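Local atomic coordinates of probable M18-family aminopeptidase 1 (Thermotoga maritima, PDB entry 2GLF), a protein that probably acts as a metal-dependent aminopeptidase of the M18 family, removing amino-terminal residues from peptides. Residues A[129-134]-A[229-234]; A[96-101]-A[114-119]; A[103-108]-A[200-205]; A[133-138]-A[147-152]. All coordinates share one frame; numbering follows the deposited sequence.

Contact 1 (A[129-134]-A[229-234])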
loop_
_atom_site.group_PDB
_atom_site.type_symbol
_atom_site.label_atom_id
_atom_site.label_comp_id
_atom_site.label_asym_id
_atom_site.label_seq_id
_atom_site.Cartn_x
_atom_site.Cartn_y
_atom_site.Cartn_z
ATOM N N SER A 129 -16.750 -19.910 23.626
ATOM C CA SER A 129 -17.894 -19.622 24.498
ATOM C C SER A 129 -19.122 -20.452 24.134
ATOM O O SER A 129 -20.205 -19.924 23.864
ATOM C CB SER A 129 -18.238 -18.128 24.467
ATOM O OG SER A 129 -17.214 -17.355 25.076
ATOM N N ILE A 130 -18.933 -21.765 24.150
ATOM C CA ILE A 130 -19.978 -22.721 23.825
ATOM C C ILE A 130 -19.749 -23.945 24.708
ATOM O O ILE A 130 -18.617 -24.406 24.842
ATOM C CB ILE A 130 -19.899 -23.062 22.305
ATOM C CG1 ILE A 130 -20.906 -22.194 21.555
ATOM C CG2 ILE A 130 -20.114 -24.540 22.040
ATOM C CD1 ILE A 130 -20.767 -22.245 20.038
ATOM N N PRO A 131 -20.810 -24.467 25.353
ATOM C CA PRO A 131 -20.637 -25.645 26.213
ATOM C C PRO A 131 -20.132 -26.861 25.437
ATOM O O PRO A 131 -20.643 -27.176 24.361
ATOM C CB PRO A 131 -22.036 -25.856 26.808
ATOM C CG PRO A 131 -22.940 -25.317 25.759
ATOM C CD PRO A 131 -22.225 -24.053 25.313
ATOM N N LEU A 132 -19.122 -27.534 25.984
ATOM C CA LEU A 132 -18.544 -28.707 25.340
ATOM C C LEU A 132 -18.657 -29.966 26.188
ATOM O O LEU A 132 -18.806 -29.900 27.403
ATOM C CB LEU A 132 -17.050 -28.493 25.031
ATOM C CG LEU A 132 -16.458 -27.444 24.083
ATOM C CD1 LEU A 132 -17.371 -27.208 22.888
ATOM C CD2 LEU A 132 -16.227 -26.176 24.850
ATOM N N GLU A 133 -18.563 -31.113 25.518
ATOM C CA GLU A 133 -18.597 -32.432 26.148
ATOM C C GLU A 133 -17.293 -33.164 25.811
ATOM O O GLU A 133 -16.782 -33.053 24.695
ATOM C CB GLU A 133 -19.755 -33.264 25.603
ATOM C CG GLU A 133 -21.134 -32.789 25.973
ATOM C CD GLU A 133 -22.215 -33.690 25.398
ATOM O OE1 GLU A 133 -22.128 -34.920 25.597
ATOM O OE2 GLU A 133 -23.151 -33.173 24.751
ATOM N N ILE A 134 -16.751 -33.904 26.769
ATOM C CA ILE A 134 -15.534 -34.679 26.527
ATOM C C ILE A 134 -15.960 -36.120 26.239
ATOM O O ILE A 134 -16.845 -36.645 26.901
ATOM C CB ILE A 134 -14.605 -34.682 27.754
ATOM C CG1 ILE A 134 -13.839 -33.373 27.838
ATOM C CG2 ILE A 134 -13.622 -35.816 27.666
ATOM C CD1 ILE A 134 -12.968 -33.292 29.076
ATOM N N PRO A 229 -19.649 -30.381 20.944
ATOM C CA PRO A 229 -20.680 -29.491 21.494
ATOM C C PRO A 229 -21.743 -30.196 22.345
ATOM O O PRO A 229 -22.203 -31.287 22.013
ATOM C CB PRO A 229 -21.263 -28.820 20.251
ATOM C CG PRO A 229 -21.079 -29.845 19.202
ATOM C CD PRO A 229 -19.685 -30.373 19.474
ATOM N N ALA A 230 -22.119 -29.556 23.449
ATOM C CA ALA A 230 -23.100 -30.106 24.368
ATOM C C ALA A 230 -24.532 -29.866 23.892
ATOM O O ALA A 230 -25.485 -30.054 24.651
ATOM C CB ALA A 230 -22.895 -29.508 25.747
ATOM N N PHE A 231 -24.685 -29.462 22.634
ATOM C CA PHE A 231 -26.010 -29.211 22.067
ATOM C C PHE A 231 -26.651 -30.542 21.687
ATOM O O PHE A 231 -26.001 -31.384 21.070
ATOM C CB PHE A 231 -25.901 -28.376 20.791
ATOM C CG PHE A 231 -25.027 -27.164 20.918
ATOM C CD1 PHE A 231 -24.609 -26.485 19.777
ATOM C CD2 PHE A 231 -24.631 -26.688 22.160
ATOM C CE1 PHE A 231 -23.816 -25.354 19.871
ATOM C CE2 PHE A 231 -23.835 -25.558 22.265
ATOM C CZ PHE A 231 -23.427 -24.889 21.117
ATOM N N SER A 232 -27.917 -30.733 22.041
ATOM C CA SER A 232 -28.607 -31.966 21.677
ATOM C C SER A 232 -29.511 -31.747 20.465
ATOM O O SER A 232 -29.952 -30.630 20.194
ATOM C CB SER A 232 -29.427 -32.496 22.851
ATOM O OG SER A 232 -28.592 -33.192 23.760
ATOM N N PRO A 233 -29.795 -32.816 19.706
ATOM C CA PRO A 233 -30.657 -32.644 18.533
ATOM C C PRO A 233 -32.004 -32.029 18.920
ATOM O O PRO A 233 -32.594 -32.414 19.928
ATOM C CB PRO A 233 -30.791 -34.069 17.997
ATOM C CG PRO A 233 -29.491 -34.712 18.415
ATOM C CD PRO A 233 -29.328 -34.208 19.825
ATOM N N ARG A 234 -32.477 -31.075 18.120
ATOM C CA ARG A 234 -33.749 -30.404 18.381
ATOM C C ARG A 234 -34.485 -29.998 17.115
ATOM O O ARG A 234 -33.867 -29.756 16.077
ATOM C CB ARG A 234 -33.527 -29.146 19.223
ATOM C CG ARG A 234 -33.011 -29.419 20.609
ATOM C CD ARG A 234 -34.057 -30.147 21.422
ATOM N NE ARG A 234 -35.160 -29.263 21.783
ATOM C CZ ARG A 234 -35.025 -28.206 22.574
ATOM N NH1 ARG A 234 -33.834 -27.911 23.073
ATOM N NH2 ARG A 234 -36.073 -27.449 22.871
#
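Phe231 meets Ile130 and Pro131, whose side chains cross it at about a right angle. Pro131 CG and Ile130 CG1 lie at the ring edge, close to its plane, Pro131 CG being 3.6 Å from Phe231 CE2. Beside them, Ile130 CG2 comes in obliquely, 3.5 Å from Phe231 CZ. Pro229 CB lies over one face of the same ring. With CG beside the backbone N (chi1 -48°), the Phe231 ring ends up alongside Ile130 and Pro131. Next along, Pro131 O takes a nearly straight hydrogen bond from Ala230 N (2.9 Å, 166°), the donor standing above the carbonyl plane. The Ala230 methyl fits between Pro131 CB (3.9 Å from Ala230 CB) and the extended chain of Glu133, whose CG lies 3.7 Å from Ala230 CB. The Glu133 carboxylate continues past Ala230 to Lys31, which forms a salt bridge with OE1. Cutting Glu133 back to an alanine would probably leave Lys31 without this counter-charge and open a gap beside Ala230. Phe231 also meets Phe231 of the second subunit, their planes about 20° apart. Leu132 and Pro229 form an antiparallel non-hydrogen-bonded pair; the contact lies where strand 132-139 begins beside the end of its neighbour, strand 223-229, in the antiparallel sheet, at a subunit interface.

Contact 2 (A[96-101]-A[114-119]); sequences PRLDFK and FKTHYY
Arg97 and Tyr119 pair near one end of a beta hairpin, strand 97-108 against strand 111-119. Five backbone hydrogen bonds join the segments: Arg97 and Tyr119 exchange two, Asp99 and His117 two more, and Lys101 N gives the fifth to Lys115 O (3.1 Å). The straightest runs from Tyr119 N to Arg97 O (2.9 Å, 178°). Above them the Arg97 guanidinium lies flat on the Tyr119 ring, planes 11° apart, with CZ 3.5 Å from the ring centroid. Its NH1 lies 2.7 Å from Asp99 OD1, forming a salt bridge on the syn lone pair, and has a second carboxylate in Glu226. Tyr119 OH bonds to Asp94, while Asp99 OD2 pairs with Lys362 of the third subunit. A leucine in place of Arg97 would probably leave Asp99 OD1 and Glu226 without their cation and strip one face of Tyr119 of its stacked group. The amines of Lys101 and Lys115 converge on Glu182, which forms a salt bridge with each; Lys101 also reaches Asp340 of the third subunit. Thr116 OG1 is bonded to Leu184 O. Across the apolar side, Phe100 and Phe114 form an offset stack, centroids 4.5 Å apart, in which Phe100 CE2 lies 3.6 Å from Phe114 CD2.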
loop_
_atom_site.group_PDB
_atom_site.type_symbol
_atom_site.label_atom_id
_atom_site.label_comp_id
_atom_site.label_asym_id
_atom_site.label_seq_id
_atom_site.Cartn_x
_atom_site.Cartn_y
_atom_site.Cartn_z
ATOM N N PRO A 96 -16.013 -33.066 12.126
ATOM C CA PRO A 96 -15.067 -32.090 12.670
ATOM C C PRO A 96 -15.239 -32.012 14.191
ATOM O O PRO A 96 -16.359 -32.071 14.713
ATOM C CB PRO A 96 -15.457 -30.810 11.938
ATOM C CG PRO A 96 -15.795 -31.331 10.565
ATOM C CD PRO A 96 -16.638 -32.560 10.887
ATOM N N ARG A 97 -14.121 -31.899 14.898
ATOM C CA ARG A 97 -14.139 -31.848 16.354
ATOM C C ARG A 97 -12.830 -31.253 16.855
ATOM O O ARG A 97 -12.107 -30.584 16.113
ATOM C CB ARG A 97 -14.271 -33.268 16.897
ATOM C CG ARG A 97 -13.210 -34.218 16.325
ATOM C CD ARG A 97 -13.423 -35.646 16.785
ATOM N NE ARG A 97 -13.204 -36.629 15.720
ATOM C CZ ARG A 97 -12.017 -37.116 15.366
ATOM N NH1 ARG A 97 -10.913 -36.722 15.988
ATOM N NH2 ARG A 97 -11.937 -38.005 14.383
ATOM N N LEU A 98 -12.544 -31.507 18.127
ATOM C CA LEU A 98 -11.307 -31.067 18.757
ATOM C C LEU A 98 -10.770 -32.300 19.481
ATOM O O LEU A 98 -11.533 -33.015 20.130
ATOM C CB LEU A 98 -11.563 -29.953 19.776
ATOM C CG LEU A 98 -12.166 -28.620 19.323
ATOM C CD1 LEU A 98 -12.360 -27.725 20.546
ATOM C CD2 LEU A 98 -11.263 -27.945 18.302
ATOM N N ASP A 99 -9.472 -32.563 19.354
ATOM C CA ASP A 99 -8.856 -33.708 20.018
ATOM C C ASP A 99 -7.896 -33.245 21.102
ATOM O O ASP A 99 -7.121 -32.322 20.883
ATOM C CB ASP A 99 -8.048 -34.567 19.036
ATOM C CG ASP A 99 -8.907 -35.287 18.011
ATOM O OD1 ASP A 99 -10.110 -35.523 18.271
ATOM O OD2 ASP A 99 -8.356 -35.642 16.941
ATOM N N PHE A 100 -7.952 -33.878 22.267
ATOM C CA PHE A 100 -7.027 -33.560 23.348
ATOM C C PHE A 100 -5.640 -33.919 22.796
ATOM O O PHE A 100 -5.487 -34.948 22.136
ATOM C CB PHE A 100 -7.294 -34.467 24.558
ATOM C CG PHE A 100 -8.280 -33.919 25.561
ATOM C CD1 PHE A 100 -9.259 -33.005 25.192
ATOM C CD2 PHE A 100 -8.248 -34.368 26.880
ATOM C CE1 PHE A 100 -10.189 -32.550 26.121
ATOM C CE2 PHE A 100 -9.171 -33.921 27.807
ATOM C CZ PHE A 100 -10.144 -33.010 27.428
ATOM N N LYS A 101 -4.633 -33.090 23.047
ATOM C CA LYS A 101 -3.285 -33.419 22.586
ATOM C C LYS A 101 -2.774 -34.557 23.465
ATOM O O LYS A 101 -3.396 -34.891 24.468
ATOM C CB LYS A 101 -2.348 -32.222 22.727
ATOM C CG LYS A 101 -2.465 -31.196 21.621
ATOM C CD LYS A 101 -1.334 -30.189 21.706
ATOM C CE LYS A 101 -1.388 -29.197 20.561
ATOM N NZ LYS A 101 -0.372 -28.124 20.744
ATOM N N PHE A 114 -6.863 -27.863 29.134
ATOM C CA PHE A 114 -6.716 -29.011 28.245
ATOM C C PHE A 114 -6.425 -28.453 26.864
ATOM O O PHE A 114 -7.290 -27.822 26.249
ATOM C CB PHE A 114 -7.998 -29.847 28.162
ATOM C CG PHE A 114 -8.264 -30.677 29.372
ATOM C CD1 PHE A 114 -9.454 -30.536 30.074
ATOM C CD2 PHE A 114 -7.337 -31.615 29.802
ATOM C CE1 PHE A 114 -9.719 -31.315 31.188
ATOM C CE2 PHE A 114 -7.589 -32.403 30.916
ATOM C CZ PHE A 114 -8.786 -32.253 31.612
ATOM N N LYS A 115 -5.209 -28.665 26.381
ATOM C CA LYS A 115 -4.865 -28.193 25.053
ATOM C C LYS A 115 -5.455 -29.172 24.040
ATOM O O LYS A 115 -5.440 -30.382 24.245
ATOM C CB LYS A 115 -3.345 -28.130 24.863
ATOM C CG LYS A 115 -2.596 -27.323 25.900
ATOM C CD LYS A 115 -1.172 -27.045 25.441
ATOM C CE LYS A 115 -1.093 -25.798 24.553
ATOM N NZ LYS A 115 -1.952 -25.835 23.330
ATOM N N THR A 116 -5.992 -28.655 22.951
ATOM C CA THR A 116 -6.538 -29.535 21.946
ATOM C C THR A 116 -5.850 -29.246 20.633
ATOM O O THR A 116 -5.001 -28.363 20.540
ATOM C CB THR A 116 -8.034 -29.316 21.744
ATOM O OG1 THR A 116 -8.243 -28.066 21.079
ATOM C CG2 THR A 116 -8.749 -29.303 23.076
ATOM N N HIS A 117 -6.230 -30.016 19.625
ATOM C CA HIS A 117 -5.718 -29.875 18.276
ATOM C C HIS A 117 -6.970 -30.199 17.466
ATOM O O HIS A 117 -7.495 -31.306 17.551
ATOM C CB HIS A 117 -4.620 -30.901 18.033
ATOM C CG HIS A 117 -3.877 -30.697 16.755
ATOM N ND1 HIS A 117 -4.514 -30.568 15.540
ATOM C CD2 HIS A 117 -2.550 -30.628 16.494
ATOM C CE1 HIS A 117 -3.612 -30.429 14.584
ATOM N NE2 HIS A 117 -2.411 -30.464 15.137
ATOM N N TYR A 118 -7.472 -29.232 16.704
ATOM C CA TYR A 118 -8.692 -29.458 15.943
ATOM C C TYR A 118 -8.572 -30.487 14.830
ATOM O O TYR A 118 -7.515 -30.663 14.222
ATOM C CB TYR A 118 -9.235 -28.132 15.405
ATOM C CG TYR A 118 -8.456 -27.527 14.275
ATOM C CD1 TYR A 118 -8.760 -27.837 12.948
ATOM C CD2 TYR A 118 -7.434 -26.619 14.521
ATOM C CE1 TYR A 118 -8.061 -27.248 11.892
ATOM C CE2 TYR A 118 -6.732 -26.027 13.475
ATOM C CZ TYR A 118 -7.051 -26.345 12.166
ATOM O OH TYR A 118 -6.362 -25.752 11.139
ATOM N N TYR A 119 -9.684 -31.175 14.589
ATOM C CA TYR A 119 -9.773 -32.221 13.582
ATOM C C TYR A 119 -10.742 -31.820 12.478
ATOM O O TYR A 119 -11.889 -31.454 12.751
ATOM C CB TYR A 119 -10.263 -33.501 14.246
ATOM C CG TYR A 119 -10.572 -34.622 13.293
ATOM C CD1 TYR A 119 -9.575 -35.477 12.844
ATOM C CD2 TYR A 119 -11.873 -34.836 12.848
ATOM C CE1 TYR A 119 -9.867 -36.519 11.982
ATOM C CE2 TYR A 119 -12.175 -35.874 11.983
ATOM C CZ TYR A 119 -11.170 -36.714 11.558
ATOM O OH TYR A 119 -11.477 -37.771 10.732
#

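Contact 3 (A[103-108]-A[200-205]); sequences NPLIED and AVKTNV
The first turn of helix 200-213 is held by Glu107 and Leu105 of strand 97-108, the short axes passing 7.7 Å apart at 149°. Glu107 CG stands anti to the backbone N (chi1 -179°), and the extended chain carries its carboxylate to the start of the helix. There OE1 receives Lys202 N at 2.8 Å, nearly along its own C-O bond, and Val201 N in a weak bond of 3.0 Å bent to 122°. A negative charge facing the amide hydrogens of a helix start is likely to be stabilised by the helix dipole. Lys202 answers in the opposite sense: fully extended, it crosses from helix to strand and places NZ 3.0 Å from Leu105 O, above the carbonyl plane. Glu217 provides the salt-bridge partner of the same NZ. The aliphatic part of this lysine is packed by both Leu105 methyls, Leu105 CD1 lying 3.6 Å from Lys202 CG. CD1 of Leu105 also reaches Val205 CG1 (4.0 Å), one turn further along the helix. Val201 and Val205 lean as well on Ala112 of strand 111-119, so the helix straddles both strands of the hairpin, while His342 of the third subunit packs on Lys202 and Ile106.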
loop_
_atom_site.group_PDB
_atom_site.type_symbol
_atom_site.label_atom_id
_atom_site.label_comp_id
_atom_site.label_asym_id
_atom_site.label_seq_id
_atom_site.Cartn_x
_atom_site.Cartn_y
_atom_site.Cartn_z
ATOM N N ASN A 103 -0.342 -34.678 25.624
ATOM C CA ASN A 103 -0.167 -34.175 26.989
ATOM C C ASN A 103 -1.037 -32.928 27.038
ATOM O O ASN A 103 -0.530 -31.812 26.956
ATOM C CB ASN A 103 1.284 -33.793 27.271
ATOM C CG ASN A 103 2.238 -34.950 27.099
ATOM O OD1 ASN A 103 1.999 -36.046 27.599
ATOM N ND2 ASN A 103 3.335 -34.709 26.396
ATOM N N PRO A 104 -2.364 -33.110 27.171
ATOM C CA PRO A 104 -3.343 -32.022 27.222
ATOM C C PRO A 104 -3.378 -31.170 28.485
ATOM O O PRO A 104 -3.745 -29.999 28.426
ATOM C CB PRO A 104 -4.661 -32.753 27.002
ATOM C CG PRO A 104 -4.444 -34.006 27.783
ATOM C CD PRO A 104 -3.032 -34.410 27.378
ATOM N N LEU A 105 -3.000 -31.739 29.623
ATOM C CA LEU A 105 -3.063 -30.978 30.859
ATOM C C LEU A 105 -1.870 -30.069 31.152
ATOM O O LEU A 105 -0.734 -30.534 31.315
ATOM C CB LEU A 105 -3.270 -31.917 32.044
ATOM C CG LEU A 105 -4.361 -31.550 33.057
ATOM C CD1 LEU A 105 -4.064 -32.288 34.358
ATOM C CD2 LEU A 105 -4.408 -30.045 33.303
ATOM N N ILE A 106 -2.152 -28.769 31.220
ATOM C CA ILE A 106 -1.152 -27.751 31.532
ATOM C C ILE A 106 -1.823 -26.784 32.498
ATOM O O ILE A 106 -3.047 -26.806 32.643
ATOM C CB ILE A 106 -0.735 -26.938 30.288
ATOM C CG1 ILE A 106 -1.862 -25.980 29.882
ATOM C CG2 ILE A 106 -0.437 -27.865 29.141
ATOM C CD1 ILE A 106 -1.497 -25.041 28.746
ATOM N N GLU A 107 -1.028 -25.948 33.160
ATOM C CA GLU A 107 -1.577 -24.944 34.063
ATOM C C GLU A 107 -1.023 -23.587 33.670
ATOM O O GLU A 107 0.160 -23.464 33.369
ATOM C CB GLU A 107 -1.217 -25.219 35.522
ATOM C CG GLU A 107 -1.835 -24.167 36.451
ATOM C CD GLU A 107 -1.570 -24.400 37.927
ATOM O OE1 GLU A 107 -1.845 -25.520 38.411
ATOM O OE2 GLU A 107 -1.104 -23.455 38.606
ATOM N N ASP A 108 -1.877 -22.571 33.664
ATOM C CA ASP A 108 -1.448 -21.219 33.312
ATOM C C ASP A 108 -2.283 -20.195 34.064
ATOM O O ASP A 108 -3.510 -20.274 34.082
ATOM C CB ASP A 108 -1.587 -20.983 31.810
ATOM C CG ASP A 108 -0.629 -19.925 31.304
ATOM O OD1 ASP A 108 -0.850 -19.395 30.194
ATOM O OD2 ASP A 108 0.355 -19.632 32.017
ATOM N N ALA A 200 -0.600 -26.068 41.742
ATOM C CA ALA A 200 -1.612 -26.637 42.623
ATOM C C ALA A 200 -2.957 -26.939 41.958
ATOM O O ALA A 200 -3.680 -27.831 42.398
ATOM C CB ALA A 200 -1.823 -25.717 43.821
ATOM N N VAL A 201 -3.305 -26.202 40.909
ATOM C CA VAL A 201 -4.581 -26.439 40.257
ATOM C C VAL A 201 -4.521 -27.665 39.357
ATOM O O VAL A 201 -5.423 -28.509 39.382
ATOM C CB VAL A 201 -5.039 -25.224 39.422
ATOM C CG1 VAL A 201 -6.388 -25.523 38.789
ATOM C CG2 VAL A 201 -5.147 -23.979 40.300
ATOM N N LYS A 202 -3.463 -27.768 38.555
ATOM C CA LYS A 202 -3.320 -28.912 37.661
ATOM C C LYS A 202 -3.387 -30.154 38.540
ATOM O O LYS A 202 -4.203 -31.057 38.309
ATOM C CB LYS A 202 -1.978 -28.865 36.925
ATOM C CG LYS A 202 -1.795 -29.990 35.926
ATOM C CD LYS A 202 -0.410 -29.978 35.329
ATOM C CE LYS A 202 -0.216 -31.146 34.378
ATOM N NZ LYS A 202 1.067 -31.084 33.611
ATOM N N THR A 203 -2.529 -30.166 39.558
ATOM C CA THR A 203 -2.443 -31.255 40.524
ATOM C C THR A 203 -3.827 -31.638 41.045
ATOM O O THR A 203 -4.147 -32.823 41.175
ATOM C CB THR A 203 -1.554 -30.854 41.727
ATOM O OG1 THR A 203 -0.226 -30.581 41.268
ATOM C CG2 THR A 203 -1.513 -31.968 42.764
ATOM N N ASN A 204 -4.642 -30.633 41.345
ATOM C CA ASN A 204 -5.979 -30.894 41.848
ATOM C C ASN A 204 -6.773 -31.660 40.794
ATOM O O ASN A 204 -7.402 -32.676 41.093
ATOM C CB ASN A 204 -6.695 -29.594 42.185
ATOM C CG ASN A 204 -7.979 -29.835 42.942
ATOM O OD1 ASN A 204 -7.960 -30.347 44.060
ATOM N ND2 ASN A 204 -9.107 -29.484 42.335
ATOM N N VAL A 205 -6.745 -31.166 39.558
ATOM C CA VAL A 205 -7.447 -31.826 38.467
ATOM C C VAL A 205 -6.945 -33.265 38.346
ATOM O O VAL A 205 -7.739 -34.204 38.240
ATOM C CB VAL A 205 -7.208 -31.089 37.143
ATOM C CG1 VAL A 205 -7.663 -31.942 35.962
ATOM C CG2 VAL A 205 -7.952 -29.784 37.166
#

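Contact 4 (A[133-138]-A[147-152]); sequences EIHGVL and EIHIGD
Ile134 and Ile148 lie side by side and point the same way, their CG2 methyls 3.5 Å apart, on the tightly packed side of the strand pair. Ile150 shares this face, with its CB 4.4 Å from Ile134 CB, and Leu138 closes in on Ile148 from the other end. Tyr213 of helix 200-213 covers Ile148 and Ile150, and Ile225 of the next strand lies against Ile134. Gly136, opposite Ile148, adds no side chain here, and its backbone angles would press a CB against the preceding carbonyl oxygen. The frame is a beta hairpin, strand 132-139 with strand 145-150, at one margin of the antiparallel sheet; Ile134 with Ile150 and Gly136 with Ile148 each exchange two backbone hydrogen bonds. The other face carries the two histidines and opens to solvent at Glu147, with His149 partly exposed, while Met35 of helix 33-45 packs on both histidines. There His135 and His149 meet rim to rim, planes 55° apart, joined by a hydrogen bond between His135 ND1 and His149 ND1 (2.7 Å) in which either could be donor. Each NE2 goes to a carboxylate: His149 NE2 to Glu147 OE1 and His135 NE2 to Glu133 OE1, both at 3.1 Å and from above the carboxylate plane; Lys31 also salt-bridges Glu133 OE1. Asp152 stands against His135 CE1, its carboxylate plane turned 83° from the ring.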
loop_
_atom_site.group_PDB
_atom_site.type_symbol
_atom_site.label_atom_id
_atom_site.label_comp_id
_atom_site.label_asym_id
_atom_site.label_seq_id
_atom_site.Cartn_x
_atom_site.Cartn_y
_atom_site.Cartn_z
ATOM N N GLU A 133 -18.563 -31.113 25.518
ATOM C CA GLU A 133 -18.597 -32.432 26.148
ATOM C C GLU A 133 -17.293 -33.164 25.811
ATOM O O GLU A 133 -16.782 -33.053 24.695
ATOM C CB GLU A 133 -19.755 -33.264 25.603
ATOM C CG GLU A 133 -21.134 -32.789 25.973
ATOM C CD GLU A 133 -22.215 -33.690 25.398
ATOM O OE1 GLU A 133 -22.128 -34.920 25.597
ATOM O OE2 GLU A 133 -23.151 -33.173 24.751
ATOM N N ILE A 134 -16.751 -33.904 26.769
ATOM C CA ILE A 134 -15.534 -34.679 26.527
ATOM C C ILE A 134 -15.960 -36.120 26.239
ATOM O O ILE A 134 -16.845 -36.645 26.901
ATOM C CB ILE A 134 -14.605 -34.682 27.754
ATOM C CG1 ILE A 134 -13.839 -33.373 27.838
ATOM C CG2 ILE A 134 -13.622 -35.816 27.666
ATOM C CD1 ILE A 134 -12.968 -33.292 29.076
ATOM N N HIS A 135 -15.335 -36.754 25.254
ATOM C CA HIS A 135 -15.665 -38.135 24.899
ATOM C C HIS A 135 -14.452 -38.884 24.363
ATOM O O HIS A 135 -13.682 -38.346 23.570
ATOM C CB HIS A 135 -16.765 -38.164 23.839
ATOM C CG HIS A 135 -18.132 -37.873 24.372
ATOM N ND1 HIS A 135 -18.761 -38.688 25.287
ATOM C CD2 HIS A 135 -19.003 -36.874 24.099
ATOM C CE1 HIS A 135 -19.960 -38.205 25.556
ATOM N NE2 HIS A 135 -20.132 -37.104 24.849
ATOM N N GLY A 136 -14.277 -40.129 24.789
ATOM C CA GLY A 136 -13.143 -40.882 24.295
ATOM C C GLY A 136 -12.761 -42.092 25.119
ATOM O O GLY A 136 -13.610 -42.736 25.734
ATOM N N VAL A 137 -11.468 -42.399 25.127
ATOM C CA VAL A 137 -10.964 -43.547 25.859
ATOM C C VAL A 137 -9.473 -43.394 26.201
ATOM O O VAL A 137 -8.728 -42.732 25.480
ATOM C CB VAL A 137 -11.194 -44.833 25.034
ATOM C CG1 VAL A 137 -10.570 -44.690 23.659
ATOM C CG2 VAL A 137 -10.609 -46.024 25.761
ATOM N N LEU A 138 -9.057 -43.998 27.310
ATOM C CA LEU A 138 -7.669 -43.941 27.758
ATOM C C LEU A 138 -7.259 -45.333 28.243
ATOM O O LEU A 138 -8.061 -46.043 28.850
ATOM C CB LEU A 138 -7.512 -42.955 28.926
ATOM C CG LEU A 138 -8.063 -41.522 28.879
ATOM C CD1 LEU A 138 -7.932 -40.903 30.268
ATOM C CD2 LEU A 138 -7.328 -40.675 27.839
ATOM N N GLU A 147 -13.188 -45.778 29.626
ATOM C CA GLU A 147 -14.066 -44.928 28.836
ATOM C C GLU A 147 -14.309 -43.574 29.511
ATOM O O GLU A 147 -14.324 -43.468 30.740
ATOM C CB GLU A 147 -15.400 -45.642 28.590
ATOM C CG GLU A 147 -15.765 -45.758 27.121
ATOM C CD GLU A 147 -17.008 -46.595 26.887
ATOM O OE1 GLU A 147 -18.092 -46.215 27.381
ATOM O OE2 GLU A 147 -16.899 -47.636 26.206
ATOM N N ILE A 148 -14.496 -42.540 28.696
ATOM C CA ILE A 148 -14.730 -41.194 29.199
ATOM C C ILE A 148 -15.931 -40.527 28.533
ATOM O O ILE A 148 -16.006 -40.434 27.306
ATOM C CB ILE A 148 -13.481 -40.299 28.987
ATOM C CG1 ILE A 148 -12.316 -40.828 29.823
ATOM C CG2 ILE A 148 -13.778 -38.859 29.404
ATOM C CD1 ILE A 148 -12.590 -40.818 31.301
ATOM N N HIS A 149 -16.867 -40.069 29.361
ATOM C CA HIS A 149 -18.066 -39.383 28.894
ATOM C C HIS A 149 -18.473 -38.337 29.919
ATOM O O HIS A 149 -19.270 -38.604 30.812
ATOM C CB HIS A 149 -19.198 -40.381 28.690
ATOM C CG HIS A 149 -18.878 -41.446 27.695
ATOM N ND1 HIS A 149 -18.782 -41.197 26.342
ATOM C CD2 HIS A 149 -18.597 -42.760 27.856
ATOM C CE1 HIS A 149 -18.455 -42.311 25.713
ATOM N NE2 HIS A 149 -18.338 -43.274 26.608
ATOM N N ILE A 150 -17.906 -37.144 29.792
ATOM C CA ILE A 150 -18.208 -36.060 30.710
ATOM C C ILE A 150 -18.889 -34.927 29.959
ATOM O O ILE A 150 -18.400 -34.489 28.924
ATOM C CB ILE A 150 -16.937 -35.535 31.357
ATOM C CG1 ILE A 150 -16.102 -36.716 31.862
ATOM C CG2 ILE A 150 -17.294 -34.605 32.503
ATOM C CD1 ILE A 150 -14.800 -36.320 32.501
ATOM N N GLY A 151 -20.017 -34.460 30.494
ATOM C CA GLY A 151 -20.785 -33.394 29.868
ATOM C C GLY A 151 -21.992 -34.035 29.218
ATOM O O GLY A 151 -22.934 -33.372 28.775
ATOM N N ASP A 152 -21.933 -35.364 29.188
ATOM C CA ASP A 152 -22.951 -36.232 28.609
ATOM C C ASP A 152 -24.323 -36.077 29.279
ATOM O O ASP A 152 -25.309 -35.697 28.644
ATOM C CB ASP A 152 -22.474 -37.676 28.754
ATOM C CG ASP A 152 -22.860 -38.536 27.588
ATOM O OD1 ASP A 152 -22.508 -39.735 27.605
ATOM O OD2 ASP A 152 -23.508 -38.018 26.656
#

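In the fold
All four contacts reach the same antiparallel sheet. Contacts 1 and 4 share Glu133 and Ile134 on strand 132-139, the first at its start and the second where it pairs with strand 145-150, outermost within this chain; their centres are 13 Å apart. Ile134 in turn packs on Phe100 of contact 2. Contacts 2 and 3 both use strand 97-108 and are joined by a probable hydrogen bond from Lys115 N to Pro104 O (2.8 Å). Contact 2 lies nearest the metal site: the Pro96 side chain is about 5 Å from a bound manganese and about 4 Å from that of His425, whereas the Pro229 side chain of contact 1 is about 14 Å from a bound manganese. Contacts 3 and 4 lie away from it.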